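Local coordinates for protein laccase (Botrytis aclada, PDB 3SQR) that uses copper ions to oxidise phenolic substrates such as hydroquinones while reducing dioxygen to water, probably in lignin breakdown and detoxification, at residues Ser409-Lys422 with Thr428-Glu440. Residues are numbered along the deposited sequence; the frame is centred on the assembly and turned at random. Where two conformers were deposited one is given.
Sequences SSLLLDWSSPTTLK and TIFPTEYNVVALE
The ring of Tyr434 lies between Leu413 and Pro431. Leu413 sets CD2 over the middle of one face, 3.6 Å from the centroid of the Tyr434 ring and only 8° off the normal, a CH-pi contact; Pro431 CD covers the opposite face nearer the rim. Thr419 OG1, which hydrogen-bonds to Gln539 OE1 and weakly to Gly141 O, comes to the edge, 3.5 Å from Tyr434 CD2. Lys422 lays its CE obliquely against the same ring, while its CB meets the edge of the Phe430 ring in plane. The lysine chain runs extended and then bends at its last torsion (chi4 -71°), which takes Lys422 NZ to a hydrogen bond with Ser417 OG at 2.9 Å.

The phenol oxygen is gripped twice. Tyr434 OH receives the backbone N-H of Asp414 at 2.8 Å and donates to Ser417 O at 2.7 Å, from above that carbonyl plane. It thereby bridges the two ends of the type I turn 414-417, where Asp414 OD1 accepts Ser416 N in an Asx turn.

At the other end of the contact, Asn435 pairs with Ser409 through both ends of its amide. Ser409 OG donates to Asn435 OD1 at 2.6 Å, in the carbonyl plane on a lone pair, whereas Asn435 ND2 reaches Ser409 O from above its carbonyl plane and also bonds Ala537 O. Between these sites Leu412 N gives a nearly straight bond (167°) to Glu433 O, and a water links Leu412 O to Glu433 OE2.

Both segments belong to the third cupredoxin-like domain of the laccase. Strand 436-439 leaves this contact as an outermost strand beside 537-542, whose Val541 touches Thr419 and Val436, while Phe557 of helix 551-567 packs on Pro418 and Leu421, at the start of helix 419-424.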
# COMPACT_ATOMS: atom_id res chain seq x y z
N SER A 409 2.61 20.23 -12.86
CA SER A 409 2.21 19.25 -13.85
C SER A 409 1.44 18.10 -13.17
O SER A 409 1.91 17.52 -12.22
CB SER A 409 3.44 18.69 -14.58
OG SER A 409 3.07 17.63 -15.42
N SER A 410 0.30 17.75 -13.69
CA SER A 410 -0.44 16.58 -13.18
C SER A 410 -0.09 15.35 -13.98
O SER A 410 -0.11 15.36 -15.22
CB SER A 410 -1.93 16.87 -13.27
OG SER A 410 -2.70 15.90 -12.59
N LEU A 411 0.20 14.24 -13.30
CA LEU A 411 0.56 12.99 -14.00
C LEU A 411 -0.57 12.46 -14.83
O LEU A 411 -1.72 12.33 -14.37
CB LEU A 411 1.05 11.90 -13.00
CG LEU A 411 1.73 10.69 -13.65
CD1 LEU A 411 3.23 10.74 -13.44
CD2 LEU A 411 1.12 9.42 -13.04
N LEU A 412 -0.22 12.18 -16.08
CA LEU A 412 -1.11 11.57 -17.01
C LEU A 412 -0.29 10.71 -17.97
O LEU A 412 0.56 11.18 -18.76
CB LEU A 412 -1.93 12.64 -17.73
CG LEU A 412 -2.79 12.25 -18.91
CD1 LEU A 412 -3.80 11.26 -18.41
CD2 LEU A 412 -3.41 13.53 -19.46
N LEU A 413 -0.54 9.40 -17.87
CA LEU A 413 0.29 8.43 -18.56
C LEU A 413 -0.49 7.87 -19.74
O LEU A 413 -1.71 7.82 -19.74
CB LEU A 413 0.69 7.31 -17.62
CG LEU A 413 1.47 7.72 -16.38
CD1 LEU A 413 1.92 6.44 -15.64
CD2 LEU A 413 2.65 8.58 -16.68
N ASP A 414 0.28 7.38 -20.70
CA ASP A 414 -0.23 6.65 -21.84
C ASP A 414 0.07 5.22 -21.62
O ASP A 414 1.22 4.80 -21.63
CB ASP A 414 0.49 7.12 -23.12
CG ASP A 414 -0.14 6.55 -24.35
OD1 ASP A 414 -0.78 5.50 -24.29
OD2 ASP A 414 0.07 7.15 -25.40
N TRP A 415 -0.99 4.46 -21.43
CA TRP A 415 -0.88 3.03 -21.14
C TRP A 415 -0.24 2.25 -22.27
O TRP A 415 0.40 1.22 -22.03
CB TRP A 415 -2.27 2.51 -20.87
CG TRP A 415 -2.81 2.79 -19.50
CD1 TRP A 415 -2.10 2.93 -18.31
CD2 TRP A 415 -4.17 2.93 -19.15
NE1 TRP A 415 -2.95 3.16 -17.29
CE2 TRP A 415 -4.24 3.15 -17.76
CE3 TRP A 415 -5.37 2.86 -19.88
CZ2 TRP A 415 -5.45 3.33 -17.09
CZ3 TRP A 415 -6.56 3.07 -19.20
CH2 TRP A 415 -6.60 3.26 -17.83
N SER A 416 -0.36 2.74 -23.53
CA SER A 416 0.33 2.10 -24.62
C SER A 416 1.80 2.53 -24.79
O SER A 416 2.51 1.97 -25.60
CB SER A 416 -0.43 2.40 -25.95
OG SER A 416 -0.18 3.74 -26.34
N SER A 417 2.25 3.53 -24.02
CA SER A 417 3.63 3.96 -24.11
C SER A 417 4.10 4.19 -22.71
O SER A 417 4.41 5.30 -22.26
CB SER A 417 3.76 5.22 -25.02
OG SER A 417 5.12 5.48 -25.25
N PRO A 418 4.19 3.08 -21.99
CA PRO A 418 4.73 3.22 -20.65
C PRO A 418 6.16 3.69 -20.67
O PRO A 418 6.87 3.51 -21.65
CB PRO A 418 4.62 1.80 -20.10
CG PRO A 418 4.62 0.93 -21.23
CD PRO A 418 3.89 1.69 -22.32
N THR A 419 6.60 4.29 -19.58
CA THR A 419 7.94 4.81 -19.46
C THR A 419 8.99 3.80 -19.83
O THR A 419 10.00 4.16 -20.42
CB THR A 419 8.22 5.25 -17.98
OG1 THR A 419 7.10 6.03 -17.56
CG2 THR A 419 9.48 6.08 -17.89
N THR A 420 8.80 2.52 -19.43
CA THR A 420 9.78 1.51 -19.76
C THR A 420 9.86 1.26 -21.26
O THR A 420 10.93 0.97 -21.76
CB THR A 420 9.52 0.18 -18.99
OG1 THR A 420 9.53 0.57 -17.60
CG2 THR A 420 10.73 -0.72 -19.15
N LEU A 421 8.74 1.37 -21.94
CA LEU A 421 8.77 1.21 -23.42
C LEU A 421 9.58 2.35 -24.00
O LEU A 421 10.46 2.14 -24.84
CB LEU A 421 7.39 1.11 -23.97
CG LEU A 421 7.33 1.01 -25.51
CD1 LEU A 421 8.17 -0.19 -26.00
CD2 LEU A 421 5.87 0.91 -25.90
N LYS A 422 9.34 3.52 -23.48
CA LYS A 422 10.15 4.68 -23.89
C LYS A 422 11.64 4.47 -23.63
O LYS A 422 12.53 4.76 -24.46
CB LYS A 422 9.59 5.95 -23.24
CG LYS A 422 8.16 6.24 -23.59
CD LYS A 422 7.73 7.57 -23.02
CE LYS A 422 6.29 7.85 -23.15
NZ LYS A 422 5.92 8.15 -24.63
N THR A 428 15.33 9.55 -23.58
CA THR A 428 15.75 10.12 -22.29
C THR A 428 14.97 11.39 -21.88
O THR A 428 15.15 11.90 -20.75
CB THR A 428 17.24 10.36 -22.30
OG1 THR A 428 17.51 11.26 -23.39
CG2 THR A 428 18.00 9.06 -22.50
N ILE A 429 14.11 11.85 -22.78
CA ILE A 429 13.24 12.99 -22.59
C ILE A 429 11.82 12.51 -22.70
O ILE A 429 11.38 12.04 -23.76
CB ILE A 429 13.47 14.12 -23.65
CG1 ILE A 429 14.93 14.59 -23.70
CG2 ILE A 429 12.57 15.35 -23.38
CD1 ILE A 429 15.22 15.40 -24.99
N PHE A 430 11.07 12.71 -21.63
CA PHE A 430 9.77 12.11 -21.45
C PHE A 430 8.70 13.18 -21.50
O PHE A 430 9.01 14.36 -21.31
CB PHE A 430 9.83 11.38 -20.07
CG PHE A 430 10.86 10.29 -20.06
CD1 PHE A 430 10.62 9.11 -20.72
CD2 PHE A 430 12.08 10.48 -19.44
CE1 PHE A 430 11.60 8.09 -20.73
CE2 PHE A 430 13.05 9.50 -19.47
CZ PHE A 430 12.81 8.30 -20.10
N PRO A 431 7.47 12.81 -21.80
CA PRO A 431 6.45 13.85 -21.76
C PRO A 431 6.42 14.59 -20.45
O PRO A 431 6.61 13.97 -19.39
CB PRO A 431 5.15 13.08 -22.01
CG PRO A 431 5.55 11.88 -22.71
CD PRO A 431 6.91 11.53 -22.25
N THR A 432 6.15 15.90 -20.49
CA THR A 432 6.04 16.68 -19.30
C THR A 432 5.09 16.02 -18.29
O THR A 432 5.36 15.98 -17.09
CB THR A 432 5.57 18.10 -19.62
OG1 THR A 432 6.60 18.69 -20.42
CG2 THR A 432 5.36 18.89 -18.35
N GLU A 433 4.00 15.51 -18.79
CA GLU A 433 2.98 14.97 -17.87
C GLU A 433 3.31 13.59 -17.33
O GLU A 433 2.54 13.04 -16.55
CB GLU A 433 1.63 14.98 -18.55
CG GLU A 433 1.51 14.06 -19.73
CD GLU A 433 2.00 14.62 -21.13
OE1 GLU A 433 2.67 15.70 -21.29
OE2 GLU A 433 1.70 13.88 -22.08
N TYR A 434 4.45 13.02 -17.72
CA TYR A 434 4.95 11.83 -17.09
C TYR A 434 5.64 12.20 -15.78
O TYR A 434 6.02 11.28 -15.01
CB TYR A 434 5.88 11.06 -18.07
CG TYR A 434 5.16 10.07 -18.93
CD1 TYR A 434 3.98 10.41 -19.56
CD2 TYR A 434 5.63 8.76 -19.10
CE1 TYR A 434 3.34 9.55 -20.31
CE2 TYR A 434 4.96 7.87 -19.84
CZ TYR A 434 3.80 8.28 -20.49
OH TYR A 434 3.05 7.42 -21.30
N ASN A 435 5.85 13.50 -15.50
CA ASN A 435 6.48 13.96 -14.27
C ASN A 435 7.78 13.22 -13.91
O ASN A 435 8.05 12.87 -12.73
CB ASN A 435 5.46 13.93 -13.14
CG ASN A 435 4.40 14.95 -13.31
OD1 ASN A 435 4.42 15.72 -14.28
ND2 ASN A 435 3.47 15.01 -12.36
N VAL A 436 8.66 13.07 -14.90
CA VAL A 436 9.89 12.31 -14.70
C VAL A 436 10.93 13.16 -14.00
O VAL A 436 11.23 14.27 -14.42
CB VAL A 436 10.49 11.70 -16.01
CG1 VAL A 436 11.88 11.14 -15.74
CG2 VAL A 436 9.57 10.65 -16.54
N VAL A 437 11.50 12.64 -12.94
CA VAL A 437 12.72 13.17 -12.41
C VAL A 437 13.80 12.15 -12.74
O VAL A 437 13.72 10.97 -12.33
CB VAL A 437 12.67 13.34 -10.91
CG1 VAL A 437 14.04 13.69 -10.35
CG2 VAL A 437 11.61 14.36 -10.50
N ALA A 438 14.84 12.59 -13.43
CA ALA A 438 15.96 11.71 -13.76
C ALA A 438 16.93 11.67 -12.60
O ALA A 438 17.29 12.71 -12.05
CB ALA A 438 16.71 12.19 -15.08
N LEU A 439 17.33 10.49 -12.20
CA LEU A 439 18.31 10.32 -11.15
C LEU A 439 19.51 9.62 -11.78
O LEU A 439 19.38 8.60 -12.47
CB LEU A 439 17.79 9.48 -9.99
CG LEU A 439 16.53 9.98 -9.28
CD1 LEU A 439 16.12 8.94 -8.21
CD2 LEU A 439 16.73 11.30 -8.66
N GLU A 440 20.69 10.14 -11.50
CA GLU A 440 21.93 9.54 -12.04
C GLU A 440 22.95 9.78 -10.97
O GLU A 440 22.92 10.82 -10.33
CB GLU A 440 22.39 10.22 -13.34
CG GLU A 440 21.54 9.98 -14.56
CD GLU A 440 21.61 8.55 -15.11
OE1 GLU A 440 22.42 7.69 -14.65
OE2 GLU A 440 20.80 8.30 -16.01
O HOH W 1 0.49 11.35 -21.33